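Local coordinates for protein L-glyceraldehyde 3-phosphate reductase (Clostridium beijerinckii, PDB 6HG6) that binds NADPH and, as an aldo-keto reductase of the TIM-barrel type, probably reduces aldehydes such as furfural and methylglyoxal, at residues Y100-G105 and L120-K125; R79-D84 and D90-S95; A165-Y170 and E176-I181. All coordinates share one frame; numbering follows the deposited sequence. Where two conformers were deposited one is given.

Contact 1: residues Y100-G105 and L120-K125; sequences YKMWEG and LDQSLK. With EDO (1,2-ethanediol), chain J.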
# COMPACT_ATOMS: atom_id res chain seq x y z
N TYR A 100 -5.47 11.25 -8.41
CA TYR A 100 -5.73 12.38 -7.50
C TYR A 100 -5.05 13.62 -8.06
O TYR A 100 -4.43 13.56 -9.14
CB TYR A 100 -5.31 12.09 -6.04
CG TYR A 100 -6.31 11.27 -5.26
CD1 TYR A 100 -7.48 11.83 -4.79
CD2 TYR A 100 -6.09 9.92 -4.99
CE1 TYR A 100 -8.39 11.11 -4.02
CE2 TYR A 100 -7.00 9.17 -4.25
CZ TYR A 100 -8.16 9.76 -3.80
OH TYR A 100 -9.05 9.03 -3.07
N LYS A 101 -5.17 14.73 -7.35
CA LYS A 101 -4.70 16.02 -7.89
C LYS A 101 -3.18 16.04 -7.83
O LYS A 101 -2.60 15.80 -6.74
CB LYS A 101 -5.27 17.22 -7.17
CG LYS A 101 -4.86 18.53 -7.83
CD LYS A 101 -5.53 19.68 -7.19
CE LYS A 101 -5.15 20.97 -7.86
NZ LYS A 101 -6.01 22.04 -7.36
N MET A 102 -2.55 16.27 -8.98
CA MET A 102 -1.09 16.37 -9.07
C MET A 102 -0.69 17.78 -9.49
O MET A 102 0.24 18.33 -8.87
CB MET A 102 -0.54 15.34 -10.06
CG MET A 102 0.96 15.43 -10.24
SD MET A 102 1.76 14.86 -8.71
CE MET A 102 3.43 15.42 -9.04
N TRP A 103 -1.30 18.35 -10.53
CA TRP A 103 -0.96 19.73 -10.97
C TRP A 103 -2.25 20.45 -11.30
O TRP A 103 -3.31 19.82 -11.26
CB TRP A 103 0.08 19.72 -12.11
CG TRP A 103 -0.35 19.12 -13.42
CD1 TRP A 103 -1.07 19.76 -14.40
CD2 TRP A 103 -0.03 17.82 -13.95
NE1 TRP A 103 -1.27 18.92 -15.47
CE2 TRP A 103 -0.63 17.73 -15.22
CE3 TRP A 103 0.62 16.69 -13.45
CZ2 TRP A 103 -0.53 16.59 -16.02
CZ3 TRP A 103 0.71 15.56 -14.24
CH2 TRP A 103 0.10 15.50 -15.50
N GLU A 104 -2.16 21.75 -11.47
CA GLU A 104 -3.38 22.57 -11.63
C GLU A 104 -3.97 22.36 -13.02
O GLU A 104 -3.23 22.00 -13.91
CB GLU A 104 -3.08 24.05 -11.43
CG GLU A 104 -2.53 24.36 -10.06
CD GLU A 104 -3.47 24.06 -8.90
OE1 GLU A 104 -4.71 24.22 -9.05
OE2 GLU A 104 -2.96 23.61 -7.85
N GLY A 105 -5.28 22.57 -13.14
CA GLY A 105 -5.95 22.61 -14.45
C GLY A 105 -6.58 21.27 -14.83
O GLY A 105 -6.49 20.30 -14.11
N LEU A 120 2.52 9.44 -15.71
CA LEU A 120 3.47 8.32 -15.67
C LEU A 120 4.83 8.76 -16.20
O LEU A 120 5.80 8.39 -15.63
CB LEU A 120 2.94 7.14 -16.47
CG LEU A 120 3.87 5.94 -16.53
CD1 LEU A 120 4.21 5.36 -15.18
CD2 LEU A 120 3.25 4.89 -17.44
N ASP A 121 4.89 9.50 -17.28
CA ASP A 121 6.18 9.98 -17.80
C ASP A 121 6.89 10.84 -16.75
O ASP A 121 8.13 10.72 -16.59
CB ASP A 121 5.95 10.74 -19.10
CG ASP A 121 5.66 9.90 -20.31
OD1 ASP A 121 5.80 8.65 -20.19
OD2 ASP A 121 5.27 10.50 -21.40
N GLN A 122 6.15 11.72 -16.10
CA GLN A 122 6.75 12.57 -15.04
C GLN A 122 7.29 11.68 -13.92
O GLN A 122 8.43 11.95 -13.46
CB GLN A 122 5.78 13.54 -14.40
CG GLN A 122 5.29 14.67 -15.29
CD GLN A 122 4.39 15.62 -14.52
OE1 GLN A 122 4.19 15.52 -13.27
NE2 GLN A 122 3.87 16.62 -15.23
N SER A 123 6.51 10.66 -13.48
CA SER A 123 6.92 9.74 -12.38
C SER A 123 8.20 9.01 -12.73
O SER A 123 9.11 8.92 -11.90
CB SER A 123 5.85 8.76 -12.06
OG SER A 123 4.77 9.44 -11.44
N LEU A 124 8.29 8.51 -13.96
CA LEU A 124 9.49 7.76 -14.37
C LEU A 124 10.70 8.69 -14.38
O LEU A 124 11.81 8.23 -13.99
CB LEU A 124 9.25 7.12 -15.73
CG LEU A 124 8.17 6.05 -15.75
CD1 LEU A 124 7.94 5.58 -17.20
CD2 LEU A 124 8.56 4.86 -14.86
N LYS A 125 10.50 9.94 -14.77
CA LYS A 125 11.61 10.92 -14.84
C LYS A 125 12.06 11.25 -13.41
O LYS A 125 13.26 11.23 -13.16
CB LYS A 125 11.19 12.15 -15.63
CG LYS A 125 12.28 13.20 -15.78
CD LYS A 125 11.84 14.37 -16.62
CE LYS A 125 12.73 15.59 -16.45
NZ LYS A 125 14.02 15.37 -17.14
C1 EDO J . 3.51 9.25 -23.18
O1 EDO J . 4.87 9.11 -23.57
C2 EDO J . 2.58 8.51 -24.04
O2 EDO J . 2.25 9.19 -25.24
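Trp103 and Gln122 make most of this surface contact between the loop that follows strand 93-98 and helix 113-127. The carboxamide of Gln122 lies over one face of the indole, above the rim of its six-membered ring. Trp103 CZ3 is the ring atom in closest touch, 3.5 Å from Gln122 NE2, and the amide oxygen comes almost as near, with Gln122 OE1 3.6 Å from Trp103 CZ3. Gln122 NE2 stands 3.4 Å above the Trp103 ring plane, while the two planes are inclined by 38°, so the amide leans over the indole rather than lying flat on it. Gln122 gets there with an extended chain (chi2 -176°), which carries the amide away from the helix surface and across to the loop.

This amide-on-indole patch is the tight part. Beside it Met102 adds a looser touch, its terminal methyl CE 4.3 Å from Gln122 OE1. No hydrogen bond links the two segments; OE1 is instead bonded to Arg126 NH1, one turn further along the same helix, and this bond limits how the amide can turn. The indole is also held from the helix side, where Tyr115 meets it edge-to-face and Ala118 packs on it. On either side of Met102 and Trp103 in the sequence, exposed Lys101 and Glu104 form a salt bridge on the solvent side, Lys101 NZ lying 3.0 Å from Glu104 OE1, syn but 30° out of the carboxylate plane. On the helix, exposed Asp121 takes no part and forms a salt bridge to Lys161.

The chemistry is therefore that of a polar amide laid on an aromatic surface: dispersion and weak electrostatics join loop to helix, while the directional bond of the glutamine stays within helix 113-127.

Contact 2: residues R79-D84 and D90-S95; sequences RILRDD and DELLIS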
# COMPACT_ATOMS: atom_id res chain seq x y z
N ARG A 79 16.57 9.57 -5.91
CA ARG A 79 17.93 9.82 -5.41
C ARG A 79 18.41 8.60 -4.61
O ARG A 79 19.59 8.25 -4.72
CB ARG A 79 17.98 11.09 -4.58
CG ARG A 79 19.38 11.47 -4.16
CD ARG A 79 19.29 12.76 -3.35
NE ARG A 79 20.57 13.09 -2.77
CZ ARG A 79 20.73 13.99 -1.79
NH1 ARG A 79 19.68 14.62 -1.27
NH2 ARG A 79 21.95 14.21 -1.31
N ILE A 80 17.55 7.99 -3.81
CA ILE A 80 17.97 6.81 -3.02
C ILE A 80 18.32 5.66 -4.00
O ILE A 80 19.34 4.95 -3.77
CB ILE A 80 16.85 6.48 -2.04
CG1 ILE A 80 16.73 7.59 -0.98
CG2 ILE A 80 17.13 5.11 -1.39
CD1 ILE A 80 15.45 7.54 -0.21
N LEU A 81 17.54 5.52 -5.05
CA LEU A 81 17.81 4.51 -6.10
C LEU A 81 19.16 4.79 -6.75
O LEU A 81 20.05 3.93 -6.69
CB LEU A 81 16.70 4.51 -7.16
CG LEU A 81 15.43 3.84 -6.70
CD1 LEU A 81 14.29 4.24 -7.61
CD2 LEU A 81 15.62 2.32 -6.65
N ARG A 82 19.36 6.02 -7.20
CA ARG A 82 20.61 6.40 -7.90
C ARG A 82 21.81 6.15 -6.98
O ARG A 82 22.85 5.67 -7.44
CB ARG A 82 20.45 7.86 -8.33
CG ARG A 82 21.62 8.53 -9.01
CD ARG A 82 21.17 9.78 -9.79
NE ARG A 82 20.17 10.63 -9.13
CZ ARG A 82 18.85 10.71 -9.42
NH1 ARG A 82 18.07 11.51 -8.71
NH2 ARG A 82 18.28 10.00 -10.39
N ASP A 83 21.70 6.53 -5.71
CA ASP A 83 22.87 6.53 -4.80
C ASP A 83 23.16 5.13 -4.24
O ASP A 83 24.32 4.85 -3.98
CB ASP A 83 22.62 7.48 -3.64
CG ASP A 83 22.67 8.95 -4.00
OD1 ASP A 83 22.96 9.26 -5.19
OD2 ASP A 83 22.42 9.80 -3.05
N ASP A 84 22.14 4.30 -4.03
CA ASP A 84 22.37 3.05 -3.27
C ASP A 84 21.47 1.89 -3.70
O ASP A 84 21.95 0.76 -3.60
CB ASP A 84 22.11 3.30 -1.79
CG ASP A 84 23.22 4.11 -1.13
OD1 ASP A 84 24.35 3.51 -0.89
OD2 ASP A 84 22.99 5.35 -0.89
N ASP A 90 16.11 -5.01 -9.42
CA ASP A 90 15.36 -6.20 -9.90
C ASP A 90 14.84 -7.03 -8.71
O ASP A 90 14.17 -8.01 -8.94
CB ASP A 90 16.21 -6.96 -10.90
CG ASP A 90 16.37 -6.23 -12.21
OD1 ASP A 90 15.67 -5.25 -12.45
OD2 ASP A 90 17.26 -6.66 -12.99
N GLU A 91 15.23 -6.69 -7.50
CA GLU A 91 14.69 -7.30 -6.28
C GLU A 91 13.58 -6.43 -5.71
O GLU A 91 13.07 -6.82 -4.63
CB GLU A 91 15.82 -7.48 -5.28
CG GLU A 91 16.72 -8.64 -5.61
CD GLU A 91 17.94 -8.70 -4.72
OE1 GLU A 91 17.78 -8.96 -3.53
OE2 GLU A 91 19.04 -8.44 -5.25
N LEU A 92 13.25 -5.30 -6.32
CA LEU A 92 12.24 -4.39 -5.73
C LEU A 92 11.00 -4.34 -6.58
O LEU A 92 11.10 -4.43 -7.79
CB LEU A 92 12.81 -2.98 -5.59
CG LEU A 92 14.03 -2.86 -4.70
CD1 LEU A 92 14.55 -1.43 -4.71
CD2 LEU A 92 13.74 -3.32 -3.29
N LEU A 93 9.85 -4.17 -5.96
CA LEU A 93 8.63 -3.80 -6.67
C LEU A 93 8.35 -2.35 -6.32
O LEU A 93 8.20 -2.00 -5.10
CB LEU A 93 7.39 -4.61 -6.30
CG LEU A 93 7.43 -6.07 -6.61
CD1 LEU A 93 6.09 -6.69 -6.22
CD2 LEU A 93 7.81 -6.33 -8.05
N ILE A 94 8.35 -1.51 -7.33
CA ILE A 94 8.10 -0.08 -7.17
C ILE A 94 6.79 0.24 -7.86
O ILE A 94 6.59 -0.14 -9.03
CB ILE A 94 9.27 0.72 -7.75
CG1 ILE A 94 10.59 0.31 -7.10
CG2 ILE A 94 8.96 2.20 -7.61
CD1 ILE A 94 11.82 0.77 -7.85
N SER A 95 5.91 0.91 -7.16
CA SER A 95 4.63 1.34 -7.76
C SER A 95 4.59 2.86 -7.89
O SER A 95 5.27 3.59 -7.12
CB SER A 95 3.47 0.88 -6.96
OG SER A 95 3.54 1.49 -5.66
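The backbone nitrogen of Asp84 is shared by two carbonyls of its own helix, with Asp84 N 2.9 Å from Ile80 O. A weak second bond, 3.4 Å long, runs from Asp84 N to Leu81 O, and the pair marks a wider, pi-type turn at residues 81-84. Leu81, at its start, alone carries the helix side of the contact with the barrel strand that follows. Its two methyls divide the work. Leu81 CD2 approaches Leu92 CD1 at 4.4 Å, just before the strand begins, and Leu81 CD1 meets Ile94 CD1 at 4.3 Å, within it. Leu92 and Ile94, two residues apart, present their side chains to the helix together, and the forked end of Leu81 spans both. Ile94 reaches across because its CD1 is carried outward on an extended branch (chi2 165°).

All three side chains are buried, and two of them have further apolar neighbours: Leu92 touches Phe53 of helix 42-54 and Phe60 of strand 59-61, and Ile94 packs on Leu129. The contact belongs to the beta-alpha-beta unit of strand 59-61, helix 72-85 and strand 93-98, and lies in the layer between barrel and outer helices.

With methyls meeting methyls at 4.3 Å or more and no hydrogen bond crossing, the union of helix and strand rests on dispersion and on exclusion of water, without directional polar bonds to fix it.

Contact 3: residues A165-Y170 and E176-I181; sequences AGISNY and EKAAAI. With NDP (NADPH dihydro-nicotinamide-adenine-dinucleotide phosphate), chain B.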
# COMPACT_ATOMS: atom_id res chain seq x y z
N ALA A 165 -0.68 -3.60 -14.19
CA ALA A 165 -1.67 -2.57 -13.79
C ALA A 165 -2.26 -2.92 -12.42
O ALA A 165 -2.39 -4.10 -12.03
CB ALA A 165 -2.78 -2.49 -14.82
N GLY A 166 -2.60 -1.88 -11.70
CA GLY A 166 -3.37 -1.98 -10.45
C GLY A 166 -4.43 -0.90 -10.44
O GLY A 166 -4.33 0.07 -11.23
N ILE A 167 -5.40 -1.02 -9.52
CA ILE A 167 -6.39 0.05 -9.29
C ILE A 167 -6.48 0.27 -7.79
O ILE A 167 -6.12 -0.66 -7.01
CB ILE A 167 -7.76 -0.22 -9.95
CG1 ILE A 167 -8.47 -1.41 -9.33
CG2 ILE A 167 -7.59 -0.33 -11.47
CD1 ILE A 167 -9.78 -1.75 -9.99
N SER A 168 -6.86 1.47 -7.40
CA SER A 168 -6.90 1.84 -5.97
C SER A 168 -8.21 2.52 -5.64
O SER A 168 -8.72 3.30 -6.44
CB SER A 168 -5.69 2.69 -5.61
OG SER A 168 -5.65 2.97 -4.24
N ASN A 169 -8.74 2.23 -4.45
CA ASN A 169 -9.96 2.89 -3.95
C ASN A 169 -11.18 2.49 -4.79
O ASN A 169 -12.22 3.21 -4.69
CB ASN A 169 -9.75 4.40 -3.88
CG ASN A 169 -8.64 4.76 -2.91
OD1 ASN A 169 -8.73 4.42 -1.73
ND2 ASN A 169 -7.63 5.47 -3.39
N TYR A 170 -11.14 1.39 -5.54
CA TYR A 170 -12.33 0.94 -6.29
C TYR A 170 -13.26 0.17 -5.37
O TYR A 170 -12.80 -0.43 -4.38
CB TYR A 170 -11.92 0.10 -7.50
CG TYR A 170 -11.61 0.93 -8.71
CD1 TYR A 170 -10.66 1.92 -8.68
CD2 TYR A 170 -12.28 0.71 -9.90
CE1 TYR A 170 -10.31 2.61 -9.83
CE2 TYR A 170 -12.02 1.46 -11.03
CZ TYR A 170 -11.03 2.42 -11.00
OH TYR A 170 -10.78 3.11 -12.17
N GLU A 176 -14.95 -5.15 -10.78
CA GLU A 176 -15.40 -6.21 -11.72
C GLU A 176 -15.37 -5.66 -13.15
O GLU A 176 -14.90 -6.36 -14.06
CB GLU A 176 -16.80 -6.69 -11.38
CG GLU A 176 -16.79 -7.64 -10.19
CD GLU A 176 -18.16 -8.05 -9.66
OE1 GLU A 176 -18.17 -8.81 -8.70
OE2 GLU A 176 -19.20 -7.58 -10.17
N LYS A 177 -15.90 -4.46 -13.34
CA LYS A 177 -15.93 -3.84 -14.69
C LYS A 177 -14.49 -3.61 -15.18
O LYS A 177 -14.22 -3.88 -16.36
CB LYS A 177 -16.74 -2.56 -14.63
CG LYS A 177 -18.21 -2.81 -14.37
CD LYS A 177 -19.01 -1.56 -14.38
CE LYS A 177 -20.44 -1.86 -13.98
NZ LYS A 177 -21.17 -0.58 -13.86
N ALA A 178 -13.61 -3.11 -14.32
CA ALA A 178 -12.21 -2.84 -14.67
C ALA A 178 -11.54 -4.16 -15.06
O ALA A 178 -10.83 -4.18 -16.10
CB ALA A 178 -11.49 -2.20 -13.51
N ALA A 179 -11.77 -5.20 -14.27
CA ALA A 179 -11.17 -6.52 -14.54
C ALA A 179 -11.62 -7.00 -15.93
O ALA A 179 -10.78 -7.57 -16.68
CB ALA A 179 -11.56 -7.52 -13.49
N ALA A 180 -12.89 -6.81 -16.27
CA ALA A 180 -13.42 -7.26 -17.58
C ALA A 180 -12.73 -6.49 -18.71
O ALA A 180 -12.41 -7.10 -19.77
CB ALA A 180 -14.92 -7.11 -17.63
N ILE A 181 -12.54 -5.18 -18.55
CA ILE A 181 -11.92 -4.36 -19.60
C ILE A 181 -10.46 -4.76 -19.74
O ILE A 181 -10.03 -4.91 -20.87
CB ILE A 181 -12.09 -2.87 -19.32
CG1 ILE A 181 -13.57 -2.50 -19.46
CG2 ILE A 181 -11.18 -2.04 -20.22
CD1 ILE A 181 -13.94 -1.24 -18.71
PA NDP B . -0.17 3.29 8.75
O1A NDP B . -1.64 3.22 9.04
O2A NDP B . 0.76 2.13 8.82
O5B NDP B . 0.47 4.53 9.56
C5B NDP B . 1.90 4.78 9.45
C4B NDP B . 2.33 5.69 10.57
O4B NDP B . 1.94 5.08 11.83
C3B NDP B . 3.83 5.97 10.70
O3B NDP B . 4.28 7.07 9.93
C2B NDP B . 3.95 6.25 12.20
O2B NDP B . 3.50 7.58 12.41
C1B NDP B . 2.95 5.26 12.79
N9A NDP B . 3.48 3.94 13.11
C8A NDP B . 3.94 2.99 12.23
N7A NDP B . 4.30 1.87 12.81
C5A NDP B . 4.06 2.09 14.16
C6A NDP B . 4.24 1.28 15.30
N6A NDP B . 4.71 0.04 15.25
N1A NDP B . 3.89 1.81 16.50
C2A NDP B . 3.41 3.06 16.54
N3A NDP B . 3.20 3.91 15.53
C4A NDP B . 3.55 3.36 14.35
O3 NDP B . -0.01 3.78 7.22
PN NDP B . -0.23 5.15 6.43
O1N NDP B . 1.01 5.97 6.60
O2N NDP B . -1.56 5.75 6.74
O5D NDP B . -0.28 4.60 4.92
C5D NDP B . 0.73 3.63 4.52
C4D NDP B . 0.93 3.70 3.03
O4D NDP B . -0.31 3.37 2.37
C3D NDP B . 1.27 5.07 2.44
O3D NDP B . 2.64 5.38 2.65
C2D NDP B . 0.89 4.84 0.98
O2D NDP B . 1.90 4.13 0.32
C1D NDP B . -0.38 3.99 1.10
N1N NDP B . -1.61 4.81 1.01
C2N NDP B . -2.43 4.70 -0.09
C3N NDP B . -3.42 5.60 -0.37
C7N NDP B . -4.26 5.41 -1.60
O7N NDP B . -3.98 4.52 -2.43
N7N NDP B . -5.27 6.26 -1.77
C4N NDP B . -3.61 6.73 0.60
C5N NDP B . -2.82 6.64 1.85
C6N NDP B . -1.95 5.67 2.04
P2B NDP B . 4.18 8.40 13.62
O1X NDP B . 5.59 7.95 13.94
O2X NDP B . 4.15 9.85 13.15
O3X NDP B . 3.22 8.14 14.77
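A beta-alpha-beta unit of the TIM barrel, formed by strand 162-168, helix 172-184 and strand 189-195, supplies both halves of this buried contact. Ala178 turns its methyl from the helix toward the strand, where Ile167 CD1 meets Ala178 CB at 3.9 Å. Ile167 holds CG1 between the backbone nitrogen and the carbonyl carbon (chi1 66°), and the extended chain beyond carries CD1 out to the helix. Ile167 CD1 also lies 3.4 Å above the Tyr170 ring plane, toward its rim, so it touches both the helix methyl and the tyrosine ring. Tyr170 touches the helix more lightly, its CE2 4.5 Å from Ala178 CB.

While Ile167 faces the helix, its neighbour Ser168 faces the barrel interior and the cofactor. Ser168 OG lies 2.9 Å from the carboxamide oxygen O7N of NADPH and within hydrogen-bonding distance of Gln193 O on the next strand, two acceptors that compete for one hydroxyl. Asn169, next along, is part of the same pocket and bonds through ND2 to His138 O.

Several elements flank the contact: Phe189 of strand 189-195 packs on Ile167 and Ala179, Leu146 and Met150 of helix 146-158 touch Tyr170, and the tyrosine hydroxyl is hydrogen-bonded to His137, at the end of strand 132-137.

The three contacts follow one another round a single barrel: contact 2 packs helix 72-85 against strand 93-98, contact 1 joins the loop after that strand to helix 113-127, and contact 3 lies two strands further on. Contacts 1 and 2 do not touch, their nearest atoms about 6 Å apart. Contacts 2 and 3 share the barrel sheet, with nearest atoms about 8 Å apart. Contacts 1 and 3 touch, Tyr100 OH coming within 3.9 Å of Asn169 ND2. Contact 3 reaches NADPH through Ser168 and Asn169, and Tyr100 CE2 comes within 4.2 Å of NADPH N7N. The side chain of Ile94 is about 11 Å from the bound NADPH. The side chain of Met102 is about 13 Å from the bound NADPH.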